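Side-chain contacts in succinoglycan biosynthesis protein (Bacillus cereus ATCC 14579, PDB 2QGM), which is of unknown function but belongs to the erythromycin esterase-like family and may take part in succinoglycan biosynthesis: residues H84-S87 with E88-T91; D143-I146 with A147-E150; Q213-M216 with K217-P220. All blocks are in the same frame, centred on the assembly; numbering follows the deposited sequence.

Contact 1 (H84-S87 with E88-T91)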
# COMPACT_ATOMS: atom_id res chain seq x y z
N HIS A 84 -6.32 9.30 1.55
CA HIS A 84 -6.65 8.16 2.39
C HIS A 84 -8.12 8.26 2.80
O HIS A 84 -8.54 7.68 3.79
CB HIS A 84 -5.77 8.15 3.65
CG HIS A 84 -4.43 7.51 3.45
ND1 HIS A 84 -3.29 7.93 4.11
CD2 HIS A 84 -4.06 6.43 2.71
CE1 HIS A 84 -2.28 7.15 3.78
NE2 HIS A 84 -2.72 6.23 2.93
N GLY A 85 -8.91 9.01 2.03
CA GLY A 85 -10.31 9.15 2.37
C GLY A 85 -11.29 9.46 1.25
O GLY A 85 -12.29 10.14 1.48
N SER A 86 -11.01 8.96 0.05
CA SER A 86 -11.89 9.17 -1.10
C SER A 86 -12.68 7.90 -1.38
O SER A 86 -12.10 6.88 -1.74
CB SER A 86 -11.06 9.56 -2.33
OG SER A 86 -10.40 10.79 -2.12
N SER A 87 -13.99 7.96 -1.22
CA SER A 87 -14.84 6.78 -1.44
C SER A 87 -14.61 6.08 -2.77
O SER A 87 -14.30 4.88 -2.80
CB SER A 87 -16.32 7.14 -1.31
OG SER A 87 -17.13 6.00 -1.53
N GLU A 88 -14.78 6.81 -3.87
CA GLU A 88 -14.62 6.23 -5.20
C GLU A 88 -13.24 5.68 -5.48
O GLU A 88 -13.10 4.77 -6.29
CB GLU A 88 -14.99 7.27 -6.27
CG GLU A 88 -16.39 7.82 -6.14
CD GLU A 88 -16.50 8.96 -5.15
OE1 GLU A 88 -15.50 9.24 -4.45
OE2 GLU A 88 -17.58 9.59 -5.08
N ILE A 89 -12.21 6.24 -4.84
CA ILE A 89 -10.87 5.71 -5.06
C ILE A 89 -10.76 4.32 -4.40
O ILE A 89 -10.29 3.38 -5.03
CB ILE A 89 -9.79 6.67 -4.52
CG1 ILE A 89 -9.82 7.95 -5.35
CG2 ILE A 89 -8.42 6.01 -4.60
CD1 ILE A 89 -8.73 8.95 -5.01
N PHE A 90 -11.22 4.19 -3.15
CA PHE A 90 -11.17 2.89 -2.49
C PHE A 90 -11.99 1.85 -3.26
O PHE A 90 -11.54 0.72 -3.47
CB PHE A 90 -11.72 2.96 -1.05
CG PHE A 90 -10.83 3.69 -0.08
CD1 PHE A 90 -9.45 3.64 -0.20
CD2 PHE A 90 -11.38 4.40 0.99
CE1 PHE A 90 -8.62 4.27 0.72
CE2 PHE A 90 -10.57 5.04 1.92
CZ PHE A 90 -9.18 4.98 1.79
N THR A 91 -13.20 2.22 -3.69
CA THR A 91 -14.05 1.29 -4.41
C THR A 91 -13.47 0.94 -5.78
O THR A 91 -13.54 -0.22 -6.20
CB THR A 91 -15.47 1.87 -4.58
OG1 THR A 91 -16.07 2.03 -3.29
CG2 THR A 91 -16.34 0.92 -5.41
O HOH W 1 -17.54 4.36 -3.76
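S86 and S87 meet I89, F90 and T91 in the first turn of helix 87-104, at the loop-to-helix junction that follows strand 76-79 of the large mixed sheet. Backbone hydrogen bonds start the helix. The carbonyl O of S86 takes a nearly straight bond from F90 N (3.2 Å, 170°) and a weak, bent one from I89 N. One residue on, T91 N gives its hydrogen to S87 O at 3.0 Å.

Apolar contacts come next. S86 holds the N-cap position, yet its hydroxyl makes no capping bond: with chi1 at -63° OG swings back beside the S86 backbone N and bonds to T83 OG1. This leaves CB against I89, where it touches CD1 at 3.6 Å, with CG1 just as close. The F90 ring reaches back along the loop to H84. Its CZ presents the ring edge to H84 O at 3.4 Å, the oxygen lying near the ring plane, an approach consistent with attraction between a carbonyl oxygen and the polarised C-H at the rim. F90 also packs against E144 and I145 of helix 143-157.

The polar side chains turn to partners beyond this junction. E88 keeps its carboxylate by the S87 backbone, OE1 3.7 Å from S87 C, and bonds through OE2 to S440 OG, tying the helix start to the chain just past strand 432-439. S87 OG, placed opposite its own backbone N across the CA-CB bond (chi1 179°), bonds to E144 OE2. It does not bond T91 OG1 directly, the two being 4.5 Å apart; instead one water spans the gap, donating to S87 OG at 2.8 Å and lying 2.8 Å from T91 OG1.

Contact 2 (D143-I146 with A147-E150)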
# COMPACT_ATOMS: atom_id res chain seq x y z
N ASP A 143 -16.65 1.33 4.80
CA ASP A 143 -17.55 0.38 4.14
C ASP A 143 -16.92 -0.08 2.83
O ASP A 143 -17.02 -1.26 2.47
CB ASP A 143 -18.90 1.03 3.83
CG ASP A 143 -19.69 1.38 5.08
OD1 ASP A 143 -19.55 0.66 6.10
OD2 ASP A 143 -20.46 2.36 5.04
N GLU A 144 -16.27 0.85 2.14
CA GLU A 144 -15.63 0.56 0.85
C GLU A 144 -14.56 -0.53 0.96
O GLU A 144 -14.57 -1.49 0.18
CB GLU A 144 -15.00 1.84 0.27
CG GLU A 144 -16.01 2.95 -0.07
CD GLU A 144 -16.27 3.92 1.08
OE1 GLU A 144 -15.80 3.66 2.21
OE2 GLU A 144 -16.94 4.95 0.86
N ILE A 145 -13.64 -0.39 1.91
CA ILE A 145 -12.58 -1.37 2.07
C ILE A 145 -13.07 -2.68 2.67
O ILE A 145 -12.68 -3.75 2.23
CB ILE A 145 -11.41 -0.78 2.94
CG1 ILE A 145 -10.80 0.41 2.21
CG2 ILE A 145 -10.34 -1.85 3.19
CD1 ILE A 145 -9.69 1.13 2.96
N ILE A 146 -13.95 -2.60 3.67
CA ILE A 146 -14.47 -3.80 4.28
C ILE A 146 -15.22 -4.64 3.25
O ILE A 146 -15.19 -5.86 3.32
CB ILE A 146 -15.37 -3.46 5.47
CG1 ILE A 146 -14.51 -2.82 6.56
CG2 ILE A 146 -16.06 -4.72 5.98
CD1 ILE A 146 -15.29 -2.25 7.71
N ALA A 147 -15.85 -3.98 2.29
CA ALA A 147 -16.57 -4.70 1.25
C ALA A 147 -15.59 -5.54 0.44
O ALA A 147 -15.91 -6.65 0.02
CB ALA A 147 -17.30 -3.72 0.33
N MSE A 148 -14.38 -5.01 0.23
CA MSE A 148 -13.36 -5.74 -0.52
C MSE A 148 -12.86 -6.93 0.29
O MSE A 148 -12.71 -8.02 -0.24
CB MSE A 148 -12.19 -4.82 -0.87
CG MSE A 148 -10.98 -5.53 -1.50
SE MSE A 148 -9.57 -4.28 -1.85
CE MSE A 148 -9.08 -3.83 -0.04
N ILE A 149 -12.63 -6.72 1.59
CA ILE A 149 -12.16 -7.79 2.43
C ILE A 149 -13.17 -8.94 2.45
O ILE A 149 -12.79 -10.11 2.45
CB ILE A 149 -11.90 -7.27 3.86
CG1 ILE A 149 -10.81 -6.21 3.82
CG2 ILE A 149 -11.52 -8.43 4.79
CD1 ILE A 149 -10.51 -5.53 5.13
N GLU A 150 -14.45 -8.60 2.43
CA GLU A 150 -15.48 -9.64 2.42
C GLU A 150 -15.43 -10.41 1.10
O GLU A 150 -15.58 -11.63 1.09
CB GLU A 150 -16.85 -9.02 2.63
CG GLU A 150 -16.99 -8.42 4.02
CD GLU A 150 -18.32 -7.73 4.22
OE1 GLU A 150 -18.71 -6.95 3.33
OE2 GLU A 150 -18.97 -7.96 5.26
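I145 lays its CG2 methyl alongside the terminal methyl of selenomethionine M148, CG2 to CE 4.0 Å, in an i to i+3 contact on the opening turns of helix 143-157. The two side chains point the same way. M148 leaves the backbone extended and bends only at the last torsion, about CG-SE (chi3 67°), which turns CE to I145. The same CG2 also meets CD1 of I149, one turn on, at 4.2 Å, the two isoleucines being set at a slant. This apolar strip is buried: M148 packs on F94 of helix 87-104 and on M111 of strand 108-111, and I149 on L121 and Y124 of helix 115-127.

The backbone bonds are those of a helix. A147 N bonds to D143 O, and I145 O receives I149 N in the carbonyl plane at 3.0 Å, together with a weak bond from M148 N. E144, also buried, turns elsewhere, its OE2 gripped by S87 OG and H443 ND1.

On the partly exposed flank E150 runs extended beyond CG, at a slant to I146, its CD 4.2 Å from I146 CG2. I146 O accepts E150 N at 3.0 Å, and E150 CG lies 3.2 Å from that same oxygen.

Contact 3 (Q213-M216 with K217-P220)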
# COMPACT_ATOMS: atom_id res chain seq x y z
N GLN A 213 5.62 5.69 18.83
CA GLN A 213 5.75 6.72 19.85
C GLN A 213 6.24 6.19 21.20
O GLN A 213 7.16 6.75 21.78
CB GLN A 213 4.41 7.44 20.03
CG GLN A 213 4.43 8.59 21.01
CD GLN A 213 3.15 9.40 20.97
OE1 GLN A 213 2.05 8.85 21.08
NE2 GLN A 213 3.28 10.71 20.83
N GLU A 214 5.64 5.12 21.70
CA GLU A 214 6.05 4.57 22.99
C GLU A 214 7.38 3.84 22.91
O GLU A 214 8.14 3.82 23.88
CB GLU A 214 4.97 3.65 23.58
CG GLU A 214 4.70 2.38 22.80
CD GLU A 214 3.63 1.52 23.46
OE1 GLU A 214 3.87 1.01 24.58
OE2 GLU A 214 2.54 1.36 22.87
N TYR A 215 7.68 3.24 21.77
CA TYR A 215 8.95 2.52 21.65
C TYR A 215 10.11 3.51 21.59
O TYR A 215 11.17 3.27 22.16
CB TYR A 215 8.95 1.63 20.41
CG TYR A 215 10.13 0.67 20.36
CD1 TYR A 215 11.35 1.05 19.80
CD2 TYR A 215 10.04 -0.61 20.91
CE1 TYR A 215 12.44 0.18 19.78
CE2 TYR A 215 11.13 -1.48 20.90
CZ TYR A 215 12.33 -1.08 20.34
OH TYR A 215 13.41 -1.94 20.34
N MSE A 216 9.90 4.64 20.92
CA MSE A 216 10.97 5.63 20.83
C MSE A 216 11.29 6.32 22.15
O MSE A 216 12.27 7.06 22.25
CB MSE A 216 10.63 6.65 19.75
CG MSE A 216 10.70 6.06 18.35
SE MSE A 216 10.36 7.32 16.94
CE MSE A 216 12.05 8.26 17.00
N LYS A 217 10.47 6.08 23.17
CA LYS A 217 10.68 6.68 24.50
C LYS A 217 11.72 5.88 25.29
O LYS A 217 12.17 6.31 26.35
CB LYS A 217 9.36 6.73 25.27
CG LYS A 217 8.34 7.68 24.65
CD LYS A 217 6.95 7.57 25.27
CE LYS A 217 6.91 8.01 26.72
NZ LYS A 217 5.51 7.99 27.23
N LEU A 218 12.09 4.72 24.76
CA LEU A 218 13.08 3.87 25.41
C LEU A 218 14.46 4.49 25.28
O LEU A 218 14.73 5.24 24.34
CB LEU A 218 13.11 2.49 24.74
CG LEU A 218 11.89 1.58 24.92
CD1 LEU A 218 11.94 0.42 23.94
CD2 LEU A 218 11.86 1.09 26.35
N THR A 219 15.33 4.19 26.24
CA THR A 219 16.69 4.71 26.22
C THR A 219 17.49 3.95 25.15
O THR A 219 17.07 2.88 24.71
CB THR A 219 17.38 4.47 27.56
OG1 THR A 219 17.39 3.07 27.84
CG2 THR A 219 16.64 5.20 28.68
N PRO A 220 18.63 4.51 24.73
CA PRO A 220 19.45 3.83 23.71
C PRO A 220 19.80 2.42 24.18
O PRO A 220 19.81 1.47 23.39
CB PRO A 220 20.68 4.73 23.62
CG PRO A 220 20.13 6.09 23.92
CD PRO A 220 19.22 5.80 25.10
O HOH W 2 14.43 8.24 23.54
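Y215 and L218 form the tight part of this contact, at the turn that leads from the short helix 212-215 toward helix 220-236. One methyl of L218 sits over the aromatic face in a CH-pi contact: CD1 lies 3.7 Å from the centroid of the Y215 ring and only 13° off the ring normal. CD1 stands 3.6 Å above the ring plane, over its centre, a little nearer CD2 and CE2 than the other ring carbons. Y215 reaches this position with CG pointing opposite to its backbone N (chi1 -170°). The pair is buried, with the Y215 ring edge-to-face on F266 and both residues packed against F226 of helix 220-236.

A type I beta turn from Y215 to L218 brings the two side chains together. It is closed by L218 N bonding to Y215 O at 3.1 Å; the donor stands well above the carbonyl plane, although the N-H itself points almost straight at the oxygen. Just before it, K217 N makes a longer, weak bond to E214 O.

The opposite character prevails at K217 and M216, which are exposed. The inner part of the lysine chain, CB to CD, lies against the helix end, CG 3.2 Å from Q213 O, and the rest leads away after a bend at chi3 (66°). A water donates to M216 O at 2.8 Å and to L218 O at 3.1 Å, bridging two carbonyls of the turn.

The chemistry implies that the inner side of the turn is fixed by the ring-methyl contact and the L218 N bond, while the carbonyls of M216 and L218 share one bridging water, and M216 O has a further weak bond from K223 NZ.

Contacts 1 and 2 belong to the same part of the central alpha/beta fold, their centres 11 Å apart, and they touch directly through a probable serine-glutamate hydrogen bond and the packing of helix 87-104 on helix 143-157. Contact 1 is partly buried and mixes helix-start bonds with polar side chains, whereas contact 2 is a buried, mainly aliphatic helical strip whose buried acid, E144, faces contact 1 while D143 and E150 lie on the more exposed side. Contact 3 lies farther out, about 17 Å from contact 1 and 23 Å from contact 2 between nearest atoms. It joins helices at a turn, combining a buried aromatic-aliphatic pair with a solvated outer side.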